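Local structure of halorhodopsin (Halobacterium salinarum, 2JAG) at residues 142-147 and 170-175; 121-126 and 194-199; 132-137 and 181-186. The protein probably works as a light-driven pump that moves chloride ions across the cell membrane, using a bound retinal as its chromophore. The protein carries 2 engineered substitutions. One frame throughout, in Å; residues are numbered along the deposited sequence.

Contact 1 of 3, residues 142-147 and 170-175. With RET (retinal), chain F.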
loop_
_atom_site.group_PDB
_atom_site.type_symbol
_atom_site.label_atom_id
_atom_site.label_comp_id
_atom_site.label_asym_id
_atom_site.label_seq_id
_atom_site.Cartn_x
_atom_site.Cartn_y
_atom_site.Cartn_z
ATOM N N ILE A 142 -0.378 -9.333 -0.515
ATOM C CA ILE A 142 0.626 -8.352 -0.113
ATOM C C ILE A 142 1.455 -8.924 1.043
ATOM O O ILE A 142 2.668 -8.773 1.078
ATOM C CB ILE A 142 -0.032 -7.015 0.316
ATOM C CG1 ILE A 142 -0.612 -6.310 -0.921
ATOM C CG2 ILE A 142 0.993 -6.120 1.010
ATOM C CD1 ILE A 142 -1.466 -5.103 -0.604
ATOM N N GLY A 143 0.791 -9.592 1.977
ATOM C CA GLY A 143 1.500 -10.188 3.100
ATOM C C GLY A 143 2.482 -11.247 2.621
ATOM O O GLY A 143 3.590 -11.368 3.148
ATOM N N MET A 144 2.077 -12.013 1.611
ATOM C CA MET A 144 2.941 -13.054 1.052
ATOM C C MET A 144 4.220 -12.439 0.483
ATOM O O MET A 144 5.324 -12.934 0.727
ATOM C CB MET A 144 2.201 -13.828 -0.057
ATOM C CG MET A 144 3.062 -14.875 -0.801
ATOM S SD MET A 144 2.190 -15.639 -2.225
ATOM C CE MET A 144 2.313 -14.325 -3.436
ATOM N N CYS A 145 4.068 -11.352 -0.269
ATOM C CA CYS A 145 5.207 -10.680 -0.892
ATOM C C CYS A 145 6.153 -10.014 0.102
ATOM O O CYS A 145 7.371 -10.103 -0.045
ATOM C CB CYS A 145 4.719 -9.631 -1.907
ATOM S SG CYS A 145 3.869 -10.327 -3.368
ATOM N N VAL A 146 5.603 -9.339 1.106
ATOM C CA VAL A 146 6.450 -8.664 2.083
ATOM C C VAL A 146 7.175 -9.619 3.032
ATOM O O VAL A 146 8.294 -9.332 3.452
ATOM C CB VAL A 146 5.656 -7.618 2.906
ATOM C CG1 VAL A 146 5.050 -6.585 1.967
ATOM C CG2 VAL A 146 4.575 -8.294 3.737
ATOM N N THR A 147 6.561 -10.752 3.370
ATOM C CA THR A 147 7.241 -11.693 4.256
ATOM C C THR A 147 8.308 -12.435 3.453
ATOM O O THR A 147 9.302 -12.908 4.004
ATOM C CB THR A 147 6.254 -12.687 4.948
ATOM O OG1 THR A 147 5.399 -13.309 3.979
ATOM C CG2 THR A 147 5.399 -11.941 5.979
ATOM N N ALA A 170 1.953 -19.580 4.132
ATOM C CA ALA A 170 0.624 -19.546 4.735
ATOM C C ALA A 170 -0.270 -18.515 4.042
ATOM O O ALA A 170 -1.446 -18.787 3.777
ATOM C CB ALA A 170 0.732 -19.234 6.224
ATOM N N PHE A 171 0.274 -17.330 3.764
ATOM C CA PHE A 171 -0.498 -16.295 3.071
ATOM C C PHE A 171 -0.841 -16.810 1.667
ATOM O O PHE A 171 -1.940 -16.587 1.158
ATOM C CB PHE A 171 0.307 -14.986 2.958
ATOM C CG PHE A 171 0.303 -14.146 4.214
ATOM C CD1 PHE A 171 -0.892 -13.642 4.730
ATOM C CD2 PHE A 171 1.496 -13.826 4.858
ATOM C CE1 PHE A 171 -0.897 -12.824 5.876
ATOM C CE2 PHE A 171 1.500 -13.010 6.003
ATOM C CZ PHE A 171 0.299 -12.510 6.508
ATOM N N PHE A 172 0.108 -17.503 1.042
ATOM C CA PHE A 172 -0.112 -18.056 -0.293
ATOM C C PHE A 172 -1.332 -18.989 -0.270
ATOM O O PHE A 172 -2.144 -18.993 -1.198
ATOM C CB PHE A 172 1.154 -18.802 -0.749
ATOM C CG PHE A 172 1.091 -19.348 -2.153
ATOM C CD1 PHE A 172 0.403 -18.673 -3.159
ATOM C CD2 PHE A 172 1.784 -20.510 -2.483
ATOM C CE1 PHE A 172 0.408 -19.145 -4.478
ATOM C CE2 PHE A 172 1.800 -20.994 -3.800
ATOM C CZ PHE A 172 1.109 -20.308 -4.798
ATOM N N VAL A 173 -1.466 -19.764 0.804
ATOM C CA VAL A 173 -2.594 -20.683 0.944
ATOM C C VAL A 173 -3.913 -19.913 1.048
ATOM O O VAL A 173 -4.936 -20.347 0.520
ATOM C CB VAL A 173 -2.405 -21.587 2.191
ATOM C CG1 VAL A 173 -3.666 -22.412 2.464
ATOM C CG2 VAL A 173 -1.219 -22.512 1.961
ATOM N N VAL A 174 -3.889 -18.764 1.721
ATOM C CA VAL A 174 -5.097 -17.956 1.848
ATOM C C VAL A 174 -5.543 -17.527 0.449
ATOM O O VAL A 174 -6.718 -17.642 0.106
ATOM C CB VAL A 174 -4.864 -16.703 2.734
ATOM C CG1 VAL A 174 -6.097 -15.809 2.714
ATOM C CG2 VAL A 174 -4.570 -17.134 4.171
ATOM N N VAL A 175 -4.597 -17.053 -0.358
ATOM C CA VAL A 175 -4.893 -16.632 -1.726
ATOM C C VAL A 175 -5.471 -17.783 -2.560
ATOM O O VAL A 175 -6.489 -17.623 -3.245
ATOM C CB VAL A 175 -3.622 -16.111 -2.437
ATOM C CG1 VAL A 175 -3.929 -15.811 -3.902
ATOM C CG2 VAL A 175 -3.103 -14.854 -1.733
HETATM C C1 RET F . 8.380 -16.302 -2.201
HETATM C C2 RET F . 9.338 -16.866 -1.010
HETATM C C3 RET F . 8.564 -17.358 0.283
HETATM C C4 RET F . 7.488 -18.494 -0.070
HETATM C C5 RET F . 6.425 -17.998 -1.196
HETATM C C6 RET F . 6.850 -17.057 -2.304
HETATM C C7 RET F . 5.833 -16.820 -3.427
HETATM C C8 RET F . 5.801 -15.935 -4.464
HETATM C C9 RET F . 4.861 -15.959 -5.597
HETATM C C10 RET F . 5.107 -14.922 -6.533
HETATM C C11 RET F . 4.427 -14.809 -7.777
HETATM C C12 RET F . 4.615 -13.770 -8.720
HETATM C C13 RET F . 3.892 -13.778 -10.055
HETATM C C14 RET F . 4.112 -12.833 -11.039
HETATM C C15 RET F . 4.809 -11.621 -11.083
HETATM C C16 RET F . 8.226 -14.808 -1.948
HETATM C C17 RET F . 9.248 -16.529 -3.472
HETATM C C18 RET F . 4.986 -18.553 -0.998
HETATM C C19 RET F . 3.695 -17.049 -5.729
HETATM C C20 RET F . 3.164 -14.897 -10.553
#
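Gly-143 and Met-144 meet Phe-171 where helices 131-153 and 158-180 run nearly antiparallel, the two short segments crossing at -158° with their axes 8.4 Å apart. The CA atoms of Met-144 and Phe-171 come within 5.1 Å. Phe-171 reaches across with its ring flat against the facing backbone. Gly-143 CA stands over the centre of one ring face, 4.0 Å from the centroid of Phe-171, in a CH-pi contact. Gly-143 has no side chain, and this lets the ring lie so near. The CG of Phe-171 is turned opposite its own carbonyl carbon (chi1 -80°), which swings the ring over to the glycine. Thr-147 OG1 lies at the edge of the same ring, near its plane. Thr-147 OG1 also donates to Gly-143 O at 2.8 Å. The backbone N of Thr-147 reaches this oxygen from the other face of the carbonyl plane, so two bonds grip it.

The helices belong to the seven-helix bundle of the microbial rhodopsins, and this pair forms part of the retinal pocket. Met-144 lies alongside Phe-172, its SD 3.6 Å from Phe-172 CB and oblique to the ring, a Met-aromatic contact. A bend at chi3 (77°) turns the methyl to the chromophore, with Met-144 CE 3.7 Å from retinal C9. The retinal methyl C19 lies over one face of the Phe-172 ring, offset toward the rim. Phe-172 CB also meets the ring methyl C18 of retinal at 3.8 Å. Trp-207 and Leu-208 of helix 193-216 pack on Phe-172. Phe-171 touches Met-68 of a neighbouring subunit.

Contact 2 of 3, residues 121-126 and 194-199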
loop_
_atom_site.group_PDB
_atom_site.type_symbol
_atom_site.label_atom_id
_atom_site.label_comp_id
_atom_site.label_asym_id
_atom_site.label_seq_id
_atom_site.Cartn_x
_atom_site.Cartn_y
_atom_site.Cartn_z
ATOM N N LEU A 121 -6.833 -8.761 -9.581
ATOM C CA LEU A 121 -7.959 -7.878 -9.879
ATOM C C LEU A 121 -8.555 -8.323 -11.214
ATOM O O LEU A 121 -9.777 -8.424 -11.362
ATOM C CB LEU A 121 -7.499 -6.418 -9.977
ATOM C CG LEU A 121 -8.555 -5.404 -10.445
ATOM C CD1 LEU A 121 -9.765 -5.421 -9.511
ATOM C CD2 LEU A 121 -7.940 -4.019 -10.491
ATOM N N ALA A 122 -7.685 -8.600 -12.182
ATOM C CA ALA A 122 -8.130 -9.031 -13.502
ATOM C C ALA A 122 -9.018 -10.260 -13.379
ATOM O O ALA A 122 -10.112 -10.306 -13.955
ATOM C CB ALA A 122 -6.932 -9.339 -14.393
ATOM N N LEU A 123 -8.540 -11.252 -12.627
ATOM C CA LEU A 123 -9.287 -12.488 -12.403
ATOM C C LEU A 123 -10.555 -12.237 -11.606
ATOM O O LEU A 123 -11.588 -12.837 -11.876
ATOM C CB LEU A 123 -8.434 -13.507 -11.642
ATOM C CG LEU A 123 -7.569 -14.494 -12.419
ATOM C CD1 LEU A 123 -6.786 -15.359 -11.428
ATOM C CD2 LEU A 123 -8.447 -15.371 -13.303
ATOM N N GLY A 124 -10.460 -11.362 -10.609
ATOM C CA GLY A 124 -11.610 -11.050 -9.777
ATOM C C GLY A 124 -12.759 -10.439 -10.560
ATOM O O GLY A 124 -13.926 -10.735 -10.296
ATOM N N LEU A 125 -12.430 -9.577 -11.519
ATOM C CA LEU A 125 -13.443 -8.936 -12.355
ATOM C C LEU A 125 -14.056 -9.964 -13.294
ATOM O O LEU A 125 -15.279 -10.070 -13.406
ATOM C CB LEU A 125 -12.819 -7.810 -13.181
ATOM C CG LEU A 125 -12.487 -6.502 -12.464
ATOM C CD1 LEU A 125 -11.771 -5.572 -13.427
ATOM C CD2 LEU A 125 -13.769 -5.851 -11.958
ATOM N N LEU A 126 -13.196 -10.720 -13.969
ATOM C CA LEU A 126 -13.648 -11.753 -14.889
ATOM C C LEU A 126 -14.641 -12.675 -14.189
ATOM O O LEU A 126 -15.675 -13.034 -14.751
ATOM C CB LEU A 126 -12.456 -12.580 -15.383
ATOM C CG LEU A 126 -12.766 -13.737 -16.340
ATOM C CD1 LEU A 126 -13.353 -13.193 -17.636
ATOM C CD2 LEU A 126 -11.490 -14.515 -16.632
ATOM N N GLU A 194 -15.626 -21.452 -17.729
ATOM C CA GLU A 194 -14.713 -22.114 -18.659
ATOM C C GLU A 194 -13.338 -21.457 -18.679
ATOM O O GLU A 194 -12.314 -22.129 -18.511
ATOM C CB GLU A 194 -15.296 -22.122 -20.082
ATOM C CG GLU A 194 -15.354 -20.753 -20.772
ATOM C CD GLU A 194 -14.598 -20.724 -22.101
ATOM O OE1 GLU A 194 -13.385 -21.039 -22.106
ATOM O OE2 GLU A 194 -15.212 -20.386 -23.141
ATOM N N ILE A 195 -13.316 -20.145 -18.882
ATOM C CA ILE A 195 -12.063 -19.408 -18.931
ATOM C C ILE A 195 -11.407 -19.344 -17.556
ATOM O O ILE A 195 -10.179 -19.408 -17.449
ATOM C CB ILE A 195 -12.273 -17.968 -19.477
ATOM C CG1 ILE A 195 -10.942 -17.210 -19.477
ATOM C CG2 ILE A 195 -13.311 -17.225 -18.643
ATOM C CD1 ILE A 195 -9.874 -17.846 -20.341
ATOM N N PHE A 196 -12.222 -19.231 -16.507
ATOM C CA PHE A 196 -11.692 -19.170 -15.146
ATOM C C PHE A 196 -10.958 -20.449 -14.764
ATOM O O PHE A 196 -9.875 -20.391 -14.184
ATOM C CB PHE A 196 -12.804 -18.933 -14.121
ATOM C CG PHE A 196 -12.291 -18.740 -12.718
ATOM C CD1 PHE A 196 -11.654 -17.557 -12.353
ATOM C CD2 PHE A 196 -12.419 -19.750 -11.767
ATOM C CE1 PHE A 196 -11.150 -17.383 -11.057
ATOM C CE2 PHE A 196 -11.918 -19.585 -10.471
ATOM C CZ PHE A 196 -11.285 -18.400 -10.117
ATOM N N ASP A 197 -11.560 -21.599 -15.067
ATOM C CA ASP A 197 -10.951 -22.887 -14.744
ATOM C C ASP A 197 -9.611 -23.052 -15.448
ATOM O O ASP A 197 -8.679 -23.623 -14.892
ATOM C CB ASP A 197 -11.871 -24.049 -15.136
ATOM C CG ASP A 197 -13.107 -24.135 -14.265
ATOM O OD1 ASP A 197 -13.056 -23.683 -13.103
ATOM O OD2 ASP A 197 -14.131 -24.668 -14.739
ATOM N N THR A 198 -9.524 -22.567 -16.680
ATOM C CA THR A 198 -8.276 -22.653 -17.431
ATOM C C THR A 198 -7.225 -21.772 -16.754
ATOM O O THR A 198 -6.123 -22.232 -16.453
ATOM C CB THR A 198 -8.470 -22.186 -18.892
ATOM O OG1 THR A 198 -9.331 -23.108 -19.575
ATOM C CG2 THR A 198 -7.136 -22.115 -19.618
ATOM N N LEU A 199 -7.575 -20.517 -16.490
ATOM C CA LEU A 199 -6.635 -19.588 -15.858
ATOM C C LEU A 199 -6.234 -20.014 -14.443
ATOM O O LEU A 199 -5.104 -19.778 -14.015
ATOM C CB LEU A 199 -7.228 -18.172 -15.838
ATOM C CG LEU A 199 -7.510 -17.554 -17.219
ATOM C CD1 LEU A 199 -8.195 -16.197 -17.053
ATOM C CD2 LEU A 199 -6.204 -17.415 -17.998
#
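Ile-195 is the first residue of 194-199 to touch helix 106-126. The Ile-195 CG2 branch meets Leu-126 CD2 at 3.8 Å, and the two side chains cross at about a right angle. Trp-252 of helix 227-255 also packs on Ile-195. Next comes Phe-196, whose ring lies beside Leu-123. Phe-196 CG points opposite the backbone N (chi1 -175°), which carries the ring forward until Phe-196 CD1 is 4.0 Å from Leu-123 CD2. The methyl approaches the ring obliquely. Trp-183, Ala-184 and Ala-187 of helix 182-189 pack on the same phenylalanine.

The two helices run roughly antiparallel, with the short segments at 153° and their axes 10.8 Å apart. They face each other across the interior of the seven-helix bundle, and by the topology of the family this is probably its cytoplasmic end. The spacing is wide, so side chains rather than backbones make the contact. No hydrogen bond spans it.

One turn after Ile-195, Leu-199 packs against Leu-123 and Leu-126. Leu-199 CD1 is 3.7 Å from Leu-126 CD2 and 3.8 Å from Leu-123 CD2. A single methyl thus joins two residues of the facing helix. Leu-199 CB also touches Leu-123 CD2, at 4.0 Å. Leu-249 of helix 227-255 packs on both Leu-126 and Leu-199. The carbonyl of Leu-126, at the end of its helix, is hydrogen-bonded to Thr-192 OG1.

Contact 3 of 3, residues 132-137 and 181-186. With PLM (palmitic acid), chain D.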
loop_
_atom_site.group_PDB
_atom_site.type_symbol
_atom_site.label_atom_id
_atom_site.label_comp_id
_atom_site.label_asym_id
_atom_site.label_seq_id
_atom_site.Cartn_x
_atom_site.Cartn_y
_atom_site.Cartn_z
ATOM N N GLY A 132 -15.660 -7.921 -0.789
ATOM C CA GLY A 132 -14.988 -8.298 0.442
ATOM C C GLY A 132 -13.976 -9.408 0.238
ATOM O O GLY A 132 -12.954 -9.463 0.927
ATOM N N SER A 133 -14.262 -10.301 -0.705
ATOM C CA SER A 133 -13.370 -11.413 -1.000
ATOM C C SER A 133 -12.132 -10.901 -1.732
ATOM O O SER A 133 -11.001 -11.265 -1.402
ATOM C CB SER A 133 -14.093 -12.452 -1.858
ATOM O OG SER A 133 -13.267 -13.578 -2.107
ATOM N N LEU A 134 -12.351 -10.051 -2.726
ATOM C CA LEU A 134 -11.250 -9.485 -3.491
ATOM C C LEU A 134 -10.302 -8.738 -2.562
ATOM O O LEU A 134 -9.083 -8.835 -2.691
ATOM C CB LEU A 134 -11.789 -8.535 -4.567
ATOM C CG LEU A 134 -10.779 -7.785 -5.439
ATOM C CD1 LEU A 134 -9.819 -8.759 -6.101
ATOM C CD2 LEU A 134 -11.527 -6.981 -6.488
ATOM N N PHE A 135 -10.866 -8.007 -1.609
ATOM C CA PHE A 135 -10.057 -7.241 -0.677
ATOM C C PHE A 135 -9.233 -8.122 0.264
ATOM O O PHE A 135 -8.073 -7.822 0.554
ATOM C CB PHE A 135 -10.945 -6.307 0.148
ATOM C CG PHE A 135 -10.303 -4.989 0.466
ATOM C CD1 PHE A 135 -10.838 -4.158 1.441
ATOM C CD2 PHE A 135 -9.168 -4.569 -0.226
ATOM C CE1 PHE A 135 -10.257 -2.929 1.727
ATOM C CE2 PHE A 135 -8.578 -3.338 0.049
ATOM C CZ PHE A 135 -9.124 -2.514 1.030
ATOM N N THR A 136 -9.833 -9.207 0.745
ATOM C CA THR A 136 -9.138 -10.111 1.657
ATOM C C THR A 136 -7.973 -10.800 0.950
ATOM O O THR A 136 -6.893 -10.975 1.522
ATOM C CB THR A 136 -10.094 -11.198 2.206
ATOM O OG1 THR A 136 -11.174 -10.578 2.917
ATOM C CG2 THR A 136 -9.353 -12.131 3.146
ATOM N N VAL A 137 -8.204 -11.185 -0.303
ATOM C CA VAL A 137 -7.191 -11.866 -1.106
ATOM C C VAL A 137 -5.993 -10.973 -1.417
ATOM O O VAL A 137 -4.844 -11.406 -1.316
ATOM C CB VAL A 137 -7.809 -12.391 -2.417
ATOM C CG1 VAL A 137 -6.730 -12.955 -3.324
ATOM C CG2 VAL A 137 -8.837 -13.456 -2.096
ATOM N N THR A 181 -12.480 -21.974 -4.110
ATOM C CA THR A 181 -13.805 -21.932 -3.502
ATOM C C THR A 181 -14.774 -20.868 -4.022
ATOM O O THR A 181 -15.404 -21.054 -5.064
ATOM C CB THR A 181 -13.714 -21.801 -1.960
ATOM O OG1 THR A 181 -13.004 -20.605 -1.605
ATOM C CG2 THR A 181 -13.005 -23.010 -1.374
ATOM N N ASP A 182 -14.892 -19.754 -3.307
ATOM C CA ASP A 182 -15.844 -18.723 -3.701
ATOM C C ASP A 182 -15.616 -18.028 -5.040
ATOM O O ASP A 182 -16.572 -17.564 -5.650
ATOM C CB ASP A 182 -15.990 -17.681 -2.588
ATOM C CG ASP A 182 -14.778 -16.801 -2.453
ATOM O OD1 ASP A 182 -13.655 -17.339 -2.378
ATOM O OD2 ASP A 182 -14.957 -15.566 -2.414
ATOM N N TRP A 183 -14.374 -17.953 -5.510
ATOM C CA TRP A 183 -14.118 -17.308 -6.798
ATOM C C TRP A 183 -14.603 -18.180 -7.950
ATOM O O TRP A 183 -15.050 -17.670 -8.978
ATOM C CB TRP A 183 -12.626 -16.989 -6.958
ATOM C CG TRP A 183 -12.215 -15.772 -6.187
ATOM C CD1 TRP A 183 -12.737 -15.345 -5.000
ATOM C CD2 TRP A 183 -11.196 -14.823 -6.538
ATOM N NE1 TRP A 183 -12.112 -14.196 -4.592
ATOM C CE2 TRP A 183 -11.160 -13.852 -5.515
ATOM C CE3 TRP A 183 -10.311 -14.701 -7.616
ATOM C CZ2 TRP A 183 -10.271 -12.768 -5.534
ATOM C CZ3 TRP A 183 -9.426 -13.622 -7.637
ATOM C CH2 TRP A 183 -9.416 -12.670 -6.600
ATOM N N ALA A 184 -14.523 -19.494 -7.777
ATOM C CA ALA A 184 -14.979 -20.414 -8.811
ATOM C C ALA A 184 -16.502 -20.397 -8.865
ATOM O O ALA A 184 -17.101 -20.483 -9.944
ATOM C CB ALA A 184 -14.479 -21.825 -8.520
ATOM N N ALA A 185 -17.126 -20.282 -7.695
ATOM C CA ALA A 185 -18.582 -20.255 -7.602
ATOM C C ALA A 185 -19.128 -18.985 -8.234
ATOM O O ALA A 185 -20.203 -18.993 -8.834
ATOM C CB ALA A 185 -19.018 -20.346 -6.145
ATOM N N SER A 186 -18.381 -17.893 -8.096
ATOM C CA SER A 186 -18.788 -16.615 -8.662
ATOM C C SER A 186 -18.674 -16.634 -10.184
ATOM O O SER A 186 -19.520 -16.076 -10.883
ATOM C CB SER A 186 -17.924 -15.488 -8.096
ATOM O OG SER A 186 -18.041 -15.434 -6.687
HETATM C C1 PLM D . 7.230 -7.706 8.817
HETATM O O1 PLM D . 8.341 -8.247 8.686
HETATM O O2 PLM D . 6.347 -8.141 9.591
HETATM C C2 PLM D . 6.970 -6.462 7.983
HETATM C C3 PLM D . 5.640 -6.396 7.235
HETATM C C4 PLM D . 5.582 -5.077 6.478
HETATM C C5 PLM D . 4.271 -4.929 5.736
HETATM C C6 PLM D . 3.844 -3.489 5.641
HETATM C C7 PLM D . 2.609 -3.484 4.766
HETATM C C8 PLM D . 1.991 -2.117 4.578
HETATM C C9 PLM D . 0.795 -2.318 3.664
HETATM C CA PLM D . -0.008 -1.064 3.363
HETATM C CB PLM D . -1.166 -1.252 2.390
HETATM C CC PLM D . -2.215 -2.285 2.768
HETATM C CD PLM D . -3.333 -2.446 1.761
HETATM C CE PLM D . -4.212 -3.517 2.401
HETATM C CF PLM D . -5.614 -3.506 1.813
HETATM C CG PLM D . -6.421 -4.590 2.506
#
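Ser-133 OG stands between Asp-182 and Trp-183 and bonds to both. Ser-133 OG donates to the syn lone pair of Asp-182 OD2 at 2.6 Å. Ser-133 OG accepts from Trp-183 NE1 at 2.8 Å, with an N-H...O angle of 149° and the oxygen almost exactly in the indole plane. The hydroxyl thus relays between indole and carboxylate, accepting one hydrogen bond and giving another. The OG is placed there because it points opposite the backbone N of Ser-133 (chi1 -177°). Two apolar contacts hold the benzene end of the indole: Val-137 CG2 lies 3.8 Å from Trp-183 CZ2, and Leu-134 CD1 lies 4.0 Å from Trp-183 CH2.

This is a helix-to-helix contact of the rhodopsin bundle, made by the first turn of the short helix 182-189 against the start of helix 131-153. A leucine in place of Trp-183 would probably leave Ser-133 OG without its N-H donor and open a gap beside Val-137 and Leu-134. Farther out, Ser-186 OG and Ser-186 N both bond to Asp-182 O, from opposite faces of its plane. Ala-178 and Leu-123 pack on the indole. Leu-61 of a neighbouring subunit touches Ser-133.

How the contacts relate
All three contacts belong to one seven-helix bundle. Along the chain they nest: contact 1 inside contact 3, contact 3 inside contact 2. Contacts 1 and 3 share helix 131-153, with centres about 15 Å apart, and Val-175 packs on Val-137 where they meet. Contacts 2 and 3 are closer, about 11 Å between centres, and touch through helices 182-189 and 193-216 and through Leu-121 on Leu-134. Contacts 1 and 2 do not touch; their centres are about 20 Å apart. Contact 1 borders the retinal, while the other two join helices nearer one end of the bundle. Contacts 1 and 3 also face the same neighbouring subunit, so helix 131-153 links the chromophore pocket to the trimer.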